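Local structure of 2-hydroxyisocaproyl-CoA dehydratase activator (Clostridium difficile, 4EHU) at residues Val60-Tyr65 against Asp74-Glu79; Asp134-Ile139 against Val166-Glu171. The protein transfers one electron to (R)-2-hydroxyisocaproyl-CoA dehydratase concomitantly with ATP hydrolysis, activating it for leucine fermentation, and carries a [4Fe-4S] cluster. All blocks are in the same frame, centred on the assembly; numbering follows the deposited sequence.

Contact 1. Residues Val60-Tyr65 against Asp74-Glu79; sequences VVVTGY and DKQISE
V60 is gripped at both backbone polar atoms by D74. Its N donates to D74 OD2, which accepts through its anti lone pair, at 2.8 Å, while its O accepts from D74 N, also at 2.8 Å, and more weakly from K75 N. A short acidic side chain that can fold back on the neighbouring strand suits this place just ahead of the parallel ladder, at the edge of the first sheet of the actin-like ATPase. V61 and K75 then pair across the strands, V61 turning its branched side chain toward helix 243-261. There V61 CG1, anti to the backbone N (chi1 167°), meets I77 CD1 at 3.7 Å. V62 supplies the central rungs: its N donates to K75 O at 3.0 Å, and its O receives I77 N at 2.9 Å. On the other face, V62 CG1 lies tightly beside the CG of Q76, whose amide nitrogen bonds to Y70 O. T63 continues the ladder with its side chain. OG1, anti to the backbone N (chi1 -170°), donates to I77 O at 2.7 Å; a valine-shaped residue with a hydroxyl can thus face the partner strand as it leaves the ladder. G64 adopts a positive phi of 98°, where a CB would strike the preceding carbonyl, and E79 OE2 approaches its CA. Y65 N donates to a water, which lies 2.9 Å from E79 OE1, itself salt-bridged to K106. The chemistry therefore shifts from strand pairing to a hydrated polar site, as the edge strand leads into helix 79-90, whose first residue, E79, reaches the nucleotide pocket.

Contact 2. Residues Asp134-Ile139 against Val166-Glu171; sequences DVMAKI and VFAESE. With ANP (phosphoaminophosphonic acid-adenylate ester), chain D.
M136 reaches across with its terminal methyl and overlaps the backbone of E169, CE lying 3.6 Å from E169 N and also meeting A168 CB at 3.9 Å. The contact joins helices 130-140 and 165-177 of an actin-fold ATPase; segments 134-139 and 166-171 run with their N-to-C directions 23° apart and their axes 10.5 Å apart at closest approach. At that separation contact is made by side-chain ends, chiefly those of M136, I139 and E169, and methionine suits the task: bent at chi2 (-57°), its flexible chain brings CE to a surface kept low by the small A168. E169 extends with CG anti to the backbone N (chi1 168°), its CG and carboxylate crossing I139 obliquely. I139 CD1 approaches so closely that the detail is doubtful. V135 CG1 comes to E169 OE1 at 3.9 Å, the two side chains crossing at about a right angle. I139, suitably bulky, also packs on I173 and L176 further along the second helix. There S170 OG bonds to R131 of the second subunit. D134 grips the nucleotide ribose with both carboxylate oxygens: OD1 accepts from ANP O2' and OD2 from O3', each at 2.8 Å.

Overall arrangement
The two contacts lie on opposite sides of the chain's centre, about 33 Å apart between centres and about 14 Å between nearest atoms, and the nucleotide bridges the interval. Contact 1, at the edge of the first five-stranded sheet, brings E79 to the triphosphate end, its side chain about 4 Å from both ANP and the bound magnesium. Contact 2 holds the ribose end; the N-terminal end of its helix 165-177, just after the cluster ligand C164, lies near the iron-sulfur cluster, about 8 Å from the side chain of A168. The helix pair thus lies between the ribose and the one cluster of the dimer, where nucleotide state could be relayed, though the contact alone does not establish it.

Contact 1. Residues Val60-Tyr65 against Asp74-Glu79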
ATOM      1  N   VAL A  60       7.260  33.409 -13.651  1.00 26.97           N
ATOM      2  CA  VAL A  60       6.474  32.301 -13.140  1.00 29.91           C
ATOM      3  C   VAL A  60       7.386  31.106 -12.936  1.00 32.91           C
ATOM      4  O   VAL A  60       8.154  30.759 -13.825  1.00 31.00           O
ATOM      5  CB  VAL A  60       5.375  31.888 -14.143  1.00 39.53           C
ATOM      6  CG1 VAL A  60       4.581  30.694 -13.606  1.00 50.99           C
ATOM      7  CG2 VAL A  60       4.456  33.067 -14.443  1.00 41.84           C
ATOM      8  N   VAL A  61       7.308  30.477 -11.768  1.00 26.92           N
ATOM      9  CA  VAL A  61       8.026  29.221 -11.539  1.00 25.30           C
ATOM     10  C   VAL A  61       7.028  28.132 -11.183  1.00 25.27           C
ATOM     11  O   VAL A  61       6.091  28.364 -10.422  1.00 24.93           O
ATOM     12  CB  VAL A  61       9.075  29.349 -10.412  1.00 24.77           C
ATOM     13  CG1 VAL A  61       9.582  27.964  -9.972  1.00 29.44           C
ATOM     14  CG2 VAL A  61      10.233  30.252 -10.854  1.00 26.29           C
ATOM     15  N   VAL A  62       7.233  26.941 -11.739  1.00 25.49           N
ATOM     16  CA  VAL A  62       6.382  25.802 -11.420  1.00 25.53           C
ATOM     17  C   VAL A  62       7.198  24.704 -10.755  1.00 24.92           C
ATOM     18  O   VAL A  62       8.363  24.482 -11.082  1.00 27.20           O
ATOM     19  CB  VAL A  62       5.680  25.260 -12.685  1.00 26.18           C
ATOM     20  CG1 VAL A  62       6.700  24.695 -13.662  1.00 29.72           C
ATOM     21  CG2 VAL A  62       4.652  24.206 -12.316  1.00 33.40           C
ATOM     22  N   THR A  63       6.564  24.029  -9.812  1.00 26.10           N
ATOM     23  CA  THR A  63       7.207  22.963  -9.058  1.00 26.03           C
ATOM     24  C   THR A  63       6.217  21.821  -8.895  1.00 25.52           C
ATOM     25  O   THR A  63       5.087  21.907  -9.362  1.00 23.22           O
ATOM     26  CB  THR A  63       7.691  23.485  -7.687  1.00 22.19           C
ATOM     27  OG1 THR A  63       8.534  22.514  -7.045  1.00 21.22           O
ATOM     28  CG2 THR A  63       6.524  23.821  -6.781  1.00 24.87           C
ATOM     29  N   GLY A  64       6.659  20.746  -8.258  1.00 22.39           N
ATOM     30  CA  GLY A  64       5.797  19.608  -7.972  1.00 25.78           C
ATOM     31  C   GLY A  64       5.952  18.492  -8.990  1.00 25.29           C
ATOM     32  O   GLY A  64       6.667  18.622  -9.975  1.00 27.13           O
ATOM     33  N   TYR A  65       5.265  17.393  -8.716  1.00 23.30           N
ATOM     34  CA  TYR A  65       5.254  16.220  -9.562  1.00 23.59           C
ATOM     35  C   TYR A  65       4.917  16.562 -11.002  1.00 31.52           C
ATOM     36  O   TYR A  65       5.485  15.980 -11.923  1.00 30.55           O
ATOM     37  CB  TYR A  65       4.227  15.237  -9.001  1.00 27.68           C
ATOM     38  CG  TYR A  65       4.109  13.958  -9.774  1.00 29.55           C
ATOM     39  CD1 TYR A  65       5.083  12.982  -9.677  1.00 27.58           C
ATOM     40  CD2 TYR A  65       3.010  13.718 -10.584  1.00 46.99           C
ATOM     41  CE1 TYR A  65       4.968  11.779 -10.391  1.00 37.73           C
ATOM     42  CE2 TYR A  65       2.884  12.537 -11.288  1.00 55.34           C
ATOM     43  CZ  TYR A  65       3.862  11.573 -11.187  1.00 55.32           C
ATOM     44  OH  TYR A  65       3.728  10.403 -11.895  1.00 69.65           O
ATOM     45  N   ASP A  74       8.686  30.150 -16.476  1.00 37.99           N
ATOM     46  CA  ASP A  74      10.055  30.567 -16.751  1.00 30.61           C
ATOM     47  C   ASP A  74      11.089  29.558 -16.249  1.00 40.88           C
ATOM     48  O   ASP A  74      12.132  29.365 -16.877  1.00 38.84           O
ATOM     49  CB  ASP A  74      10.326  31.936 -16.144  1.00 33.02           C
ATOM     50  CG  ASP A  74       9.493  33.031 -16.781  1.00 43.79           C
ATOM     51  OD1 ASP A  74       9.810  33.426 -17.918  1.00 38.50           O
ATOM     52  OD2 ASP A  74       8.522  33.503 -16.157  1.00 33.66           O
ATOM     53  N   LYS A  75      10.811  28.932 -15.109  1.00 34.12           N
ATOM     54  CA  LYS A  75      11.643  27.847 -14.614  1.00 35.02           C
ATOM     55  C   LYS A  75      10.739  26.763 -14.047  1.00 30.03           C
ATOM     56  O   LYS A  75       9.625  27.040 -13.577  1.00 26.35           O
ATOM     57  CB  LYS A  75      12.594  28.323 -13.508  1.00 29.94           C
ATOM     58  CG  LYS A  75      13.640  29.319 -13.931  1.00 40.41           C
ATOM     59  CD  LYS A  75      14.720  28.677 -14.764  1.00 40.92           C
ATOM     60  CE  LYS A  75      15.687  29.731 -15.293  1.00 46.98           C
ATOM     61  NZ  LYS A  75      16.778  29.144 -16.115  1.00 56.77           N
ATOM     62  N   GLN A  76      11.214  25.530 -14.110  1.00 27.33           N
ATOM     63  CA  GLN A  76      10.605  24.434 -13.379  1.00 25.27           C
ATOM     64  C   GLN A  76      11.622  24.006 -12.341  1.00 25.78           C
ATOM     65  O   GLN A  76      12.738  23.646 -12.693  1.00 30.38           O
ATOM     66  CB  GLN A  76      10.298  23.281 -14.331  1.00 28.23           C
ATOM     67  CG  GLN A  76       9.369  23.674 -15.452  1.00 40.93           C
ATOM     68  CD  GLN A  76       9.714  22.984 -16.754  1.00 51.45           C
ATOM     69  OE1 GLN A  76      10.886  22.829 -17.103  1.00 38.48           O
ATOM     70  NE2 GLN A  76       8.693  22.551 -17.476  1.00 45.71           N
ATOM     71  N   ILE A  77      11.245  24.008 -11.066  1.00 26.08           N
ATOM     72  CA  ILE A  77      12.232  23.800 -10.002  1.00 24.14           C
ATOM     73  C   ILE A  77      11.768  22.729  -9.049  1.00 26.80           C
ATOM     74  O   ILE A  77      10.589  22.624  -8.772  1.00 24.51           O
ATOM     75  CB  ILE A  77      12.505  25.109  -9.213  1.00 24.03           C
ATOM     76  CG1 ILE A  77      13.122  26.169 -10.140  1.00 24.71           C
ATOM     77  CG2 ILE A  77      13.449  24.867  -8.054  1.00 25.54           C
ATOM     78  CD1 ILE A  77      13.229  27.539  -9.479  1.00 27.17           C
ATOM     79  N   SER A  78      12.720  21.941  -8.571  1.00 22.18           N
ATOM     80  CA  SER A  78      12.478  20.902  -7.555  1.00 22.96           C
ATOM     81  C   SER A  78      11.581  21.354  -6.385  1.00 20.69           C
ATOM     82  O   SER A  78      11.752  22.445  -5.824  1.00 20.80           O
ATOM     83  CB  SER A  78      13.829  20.463  -6.993  1.00 20.84           C
ATOM     84  OG  SER A  78      13.676  19.669  -5.825  1.00 23.35           O
ATOM     85  N   GLU A  79      10.645  20.494  -5.991  1.00 23.15           N
ATOM     86  CA  GLU A  79       9.795  20.815  -4.844  1.00 22.27           C
ATOM     87  C   GLU A  79      10.553  20.722  -3.528  1.00 19.06           C
ATOM     88  O   GLU A  79      10.105  21.291  -2.523  1.00 19.72           O
ATOM     89  CB  GLU A  79       8.540  19.940  -4.805  1.00 17.64           C
ATOM     90  CG  GLU A  79       8.789  18.503  -4.406  1.00 21.42           C
ATOM     91  CD  GLU A  79       7.727  17.560  -4.958  1.00 22.92           C
ATOM     92  OE1 GLU A  79       6.954  16.995  -4.145  1.00 19.52           O
ATOM     93  OE2 GLU A  79       7.696  17.349  -6.199  1.00 24.82           O
TER
HETATM   94  O   HOH W   1       4.696  16.757  -5.951  1.00 20.17           O

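Contact 2. Residues Asp134-Ile139 against Val166-Glu171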
ATOM      1  N   ASP A 134      -7.160   9.818   2.946  1.00 20.43           N
ATOM      2  CA  ASP A 134      -8.297  10.018   2.063  1.00 27.45           C
ATOM      3  C   ASP A 134      -9.090   8.712   1.984  1.00 23.63           C
ATOM      4  O   ASP A 134     -10.324   8.715   2.014  1.00 27.40           O
ATOM      5  CB  ASP A 134      -7.839  10.468   0.665  1.00 27.52           C
ATOM      6  CG  ASP A 134      -7.099  11.811   0.685  1.00 31.72           C
ATOM      7  OD1 ASP A 134      -7.208  12.562   1.679  1.00 29.47           O
ATOM      8  OD2 ASP A 134      -6.401  12.112  -0.306  1.00 33.03           O
ATOM      9  N   VAL A 135      -8.376   7.592   1.916  1.00 22.43           N
ATOM     10  CA  VAL A 135      -9.015   6.274   1.890  1.00 19.53           C
ATOM     11  C   VAL A 135      -9.814   6.015   3.168  1.00 24.60           C
ATOM     12  O   VAL A 135     -10.957   5.549   3.114  1.00 27.90           O
ATOM     13  CB  VAL A 135      -7.968   5.148   1.694  1.00 24.84           C
ATOM     14  CG1 VAL A 135      -8.549   3.805   2.056  1.00 24.60           C
ATOM     15  CG2 VAL A 135      -7.467   5.136   0.239  1.00 23.42           C
ATOM     16  N   MET A 136      -9.232   6.320   4.329  1.00 21.41           N
ATOM     17  CA  MET A 136      -9.921   6.070   5.586  1.00 21.66           C
ATOM     18  C   MET A 136     -11.099   7.024   5.799  1.00 23.00           C
ATOM     19  O   MET A 136     -12.118   6.621   6.339  1.00 24.32           O
ATOM     20  CB  MET A 136      -8.957   6.237   6.756  1.00 21.71           C
ATOM     21  CG  MET A 136      -7.809   5.255   6.724  1.00 21.01           C
ATOM     22  SD  MET A 136      -8.388   3.542   6.684  1.00 25.36           S
ATOM     23  CE  MET A 136      -6.895   2.789   6.033  1.00 32.47           C
ATOM     24  N   ALA A 137     -10.944   8.283   5.389  1.00 23.25           N
ATOM     25  CA  ALA A 137     -12.018   9.267   5.559  1.00 27.39           C
ATOM     26  C   ALA A 137     -13.270   8.803   4.816  1.00 24.01           C
ATOM     27  O   ALA A 137     -14.394   8.955   5.313  1.00 26.72           O
ATOM     28  CB  ALA A 137     -11.571  10.640   5.047  1.00 23.21           C
ATOM     29  N   LYS A 138     -13.066   8.222   3.640  1.00 26.07           N
ATOM     30  CA  LYS A 138     -14.165   7.722   2.825  1.00 37.00           C
ATOM     31  C   LYS A 138     -14.883   6.582   3.535  1.00 35.44           C
ATOM     32  O   LYS A 138     -16.112   6.515   3.545  1.00 32.22           O
ATOM     33  CB  LYS A 138     -13.642   7.260   1.460  1.00 30.06           C
ATOM     34  CG  LYS A 138     -14.708   6.808   0.475  1.00 48.58           C
ATOM     35  CD  LYS A 138     -14.057   6.360  -0.832  1.00 59.88           C
ATOM     36  CE  LYS A 138     -15.087   6.038  -1.912  1.00 69.49           C
ATOM     37  NZ  LYS A 138     -14.446   5.619  -3.199  1.00 67.23           N
ATOM     38  N   ILE A 139     -14.118   5.694   4.156  1.00 28.60           N
ATOM     39  CA  ILE A 139     -14.700   4.525   4.805  1.00 31.90           C
ATOM     40  C   ILE A 139     -15.492   4.882   6.053  1.00 31.46           C
ATOM     41  O   ILE A 139     -16.555   4.304   6.314  1.00 33.21           O
ATOM     42  CB  ILE A 139     -13.614   3.524   5.187  1.00 30.15           C
ATOM     43  CG1 ILE A 139     -12.855   3.107   3.939  1.00 39.68           C
ATOM     44  CG2 ILE A 139     -14.227   2.299   5.857  1.00 47.41           C
ATOM     45  CD1 ILE A 139     -11.570   2.423   4.252  1.00 48.72           C
ATOM     46  N   VAL A 166      -4.229  -1.123   2.783  1.00 17.95           N
ATOM     47  CA  VAL A 166      -5.281  -2.073   2.428  1.00 19.86           C
ATOM     48  C   VAL A 166      -5.678  -2.897   3.644  1.00 21.84           C
ATOM     49  O   VAL A 166      -6.855  -3.031   3.943  1.00 21.49           O
ATOM     50  CB  VAL A 166      -4.837  -3.003   1.286  1.00 20.60           C
ATOM     51  CG1 VAL A 166      -5.968  -3.957   0.946  1.00 21.45           C
ATOM     52  CG2 VAL A 166      -4.446  -2.135   0.082  1.00 22.72           C
ATOM     53  N   PHE A 167      -4.694  -3.460   4.337  1.00 21.58           N
ATOM     54  CA  PHE A 167      -4.995  -4.242   5.534  1.00 21.92           C
ATOM     55  C   PHE A 167      -5.560  -3.358   6.659  1.00 20.24           C
ATOM     56  O   PHE A 167      -6.430  -3.794   7.416  1.00 23.39           O
ATOM     57  CB  PHE A 167      -3.758  -5.002   6.023  1.00 20.65           C
ATOM     58  CG  PHE A 167      -3.281  -6.065   5.071  1.00 22.29           C
ATOM     59  CD1 PHE A 167      -4.188  -6.860   4.376  1.00 21.82           C
ATOM     60  CD2 PHE A 167      -1.928  -6.270   4.869  1.00 24.99           C
ATOM     61  CE1 PHE A 167      -3.751  -7.849   3.499  1.00 28.77           C
ATOM     62  CE2 PHE A 167      -1.479  -7.259   3.982  1.00 23.72           C
ATOM     63  CZ  PHE A 167      -2.393  -8.055   3.299  1.00 22.91           C
ATOM     64  N   ALA A 168      -5.085  -2.123   6.763  1.00 18.83           N
ATOM     65  CA  ALA A 168      -5.569  -1.212   7.805  1.00 20.93           C
ATOM     66  C   ALA A 168      -7.035  -0.872   7.538  1.00 22.08           C
ATOM     67  O   ALA A 168      -7.825  -0.734   8.468  1.00 23.93           O
ATOM     68  CB  ALA A 168      -4.720   0.064   7.839  1.00 19.54           C
ATOM     69  N   GLU A 169      -7.395  -0.730   6.266  1.00 20.39           N
ATOM     70  CA  GLU A 169      -8.790  -0.450   5.923  1.00 24.84           C
ATOM     71  C   GLU A 169      -9.720  -1.549   6.456  1.00 25.31           C
ATOM     72  O   GLU A 169     -10.798  -1.266   6.982  1.00 23.27           O
ATOM     73  CB  GLU A 169      -8.956  -0.332   4.409  1.00 33.22           C
ATOM     74  CG  GLU A 169     -10.401  -0.330   3.967  1.00 56.35           C
ATOM     75  CD  GLU A 169     -10.578   0.066   2.512  1.00 67.48           C
ATOM     76  OE1 GLU A 169      -9.579   0.093   1.772  1.00 35.78           O
ATOM     77  OE2 GLU A 169     -11.723   0.358   2.106  1.00 85.26           O
ATOM     78  N   SER A 170      -9.316  -2.803   6.314  1.00 24.85           N
ATOM     79  CA  SER A 170     -10.119  -3.890   6.880  1.00 24.86           C
ATOM     80  C   SER A 170     -10.253  -3.782   8.402  1.00 24.75           C
ATOM     81  O   SER A 170     -11.314  -4.085   8.954  1.00 24.21           O
ATOM     82  CB  SER A 170      -9.516  -5.233   6.512  1.00 26.48           C
ATOM     83  OG  SER A 170      -9.642  -5.449   5.121  1.00 30.27           O
ATOM     84  N   GLU A 171      -9.190  -3.371   9.089  1.00 23.61           N
ATOM     85  CA  GLU A 171      -9.293  -3.199  10.546  1.00 22.49           C
ATOM     86  C   GLU A 171     -10.264  -2.086  10.901  1.00 21.75           C
ATOM     87  O   GLU A 171     -11.004  -2.218  11.853  1.00 23.83           O
ATOM     88  CB  GLU A 171      -7.933  -2.903  11.212  1.00 21.24           C
ATOM     89  CG  GLU A 171      -6.973  -4.076  11.086  1.00 25.14           C
ATOM     90  CD  GLU A 171      -5.658  -3.840  11.824  1.00 29.69           C
ATOM     91  OE1 GLU A 171      -5.685  -3.590  13.050  1.00 27.05           O
ATOM     92  OE2 GLU A 171      -4.601  -3.900  11.170  1.00 29.94           O
TER
HETATM   93  PG  ANP D 302       2.611  15.104  -3.484  1.00 18.56           P
HETATM   94  O1G ANP D 302       2.933  14.941  -4.965  1.00 19.89           O
HETATM   95  O2G ANP D 302       3.449  16.206  -2.886  1.00 19.33           O
HETATM   96  O3G ANP D 302       2.698  13.836  -2.730  1.00 20.61           O
HETATM   97  PB  ANP D 302       0.327  17.087  -3.295  1.00 19.07           P
HETATM   98  O1B ANP D 302      -0.741  17.348  -4.324  1.00 21.23           O
HETATM   99  O2B ANP D 302       1.409  18.158  -3.152  1.00 17.41           O
HETATM  100  N3B ANP D 302       0.940  15.489  -3.548  1.00 18.01           N
HETATM  101  PA  ANP D 302      -0.821  18.206  -0.872  1.00 18.79           P
HETATM  102  O1A ANP D 302      -1.553  19.220  -1.678  1.00 19.66           O
HETATM  103  O2A ANP D 302       0.416  18.570  -0.082  1.00 17.97           O
HETATM  104  O3A ANP D 302      -0.397  16.976  -1.840  1.00 18.26           O
HETATM  105  O5' ANP D 302      -1.796  17.422   0.137  1.00 18.30           O
HETATM  106  C5' ANP D 302      -2.901  16.664  -0.368  1.00 19.73           C
HETATM  107  C4' ANP D 302      -3.733  16.169   0.810  1.00 26.26           C
HETATM  108  O4' ANP D 302      -3.832  16.979   1.972  1.00 22.75           O
HETATM  109  C3' ANP D 302      -4.855  15.151   0.718  1.00 23.33           C
HETATM  110  O3' ANP D 302      -4.350  13.857   0.363  1.00 22.02           O
HETATM  111  C2' ANP D 302      -5.491  15.236   2.111  1.00 25.59           C
HETATM  112  O2' ANP D 302      -5.217  14.075   2.914  1.00 25.85           O
HETATM  113  C1' ANP D 302      -4.890  16.467   2.789  1.00 22.88           C
HETATM  114  N9  ANP D 302      -5.842  17.582   2.943  1.00 21.97           N
HETATM  115  C8  ANP D 302      -6.287  18.409   1.974  1.00 23.52           C
HETATM  116  N7  ANP D 302      -7.109  19.355   2.491  1.00 23.49           N
HETATM  117  C5  ANP D 302      -7.176  19.121   3.825  1.00 20.90           C
HETATM  118  C6  ANP D 302      -7.848  19.740   4.969  1.00 22.14           C
HETATM  119  N6  ANP D 302      -8.651  20.813   4.765  1.00 23.58           N
HETATM  120  N1  ANP D 302      -7.643  19.199   6.197  1.00 20.67           N
HETATM  121  C2  ANP D 302      -6.848  18.139   6.399  1.00 22.10           C
HETATM  122  N3  ANP D 302      -6.210  17.516   5.396  1.00 20.97           N
HETATM  123  C4  ANP D 302      -6.332  17.964   4.121  1.00 20.77           C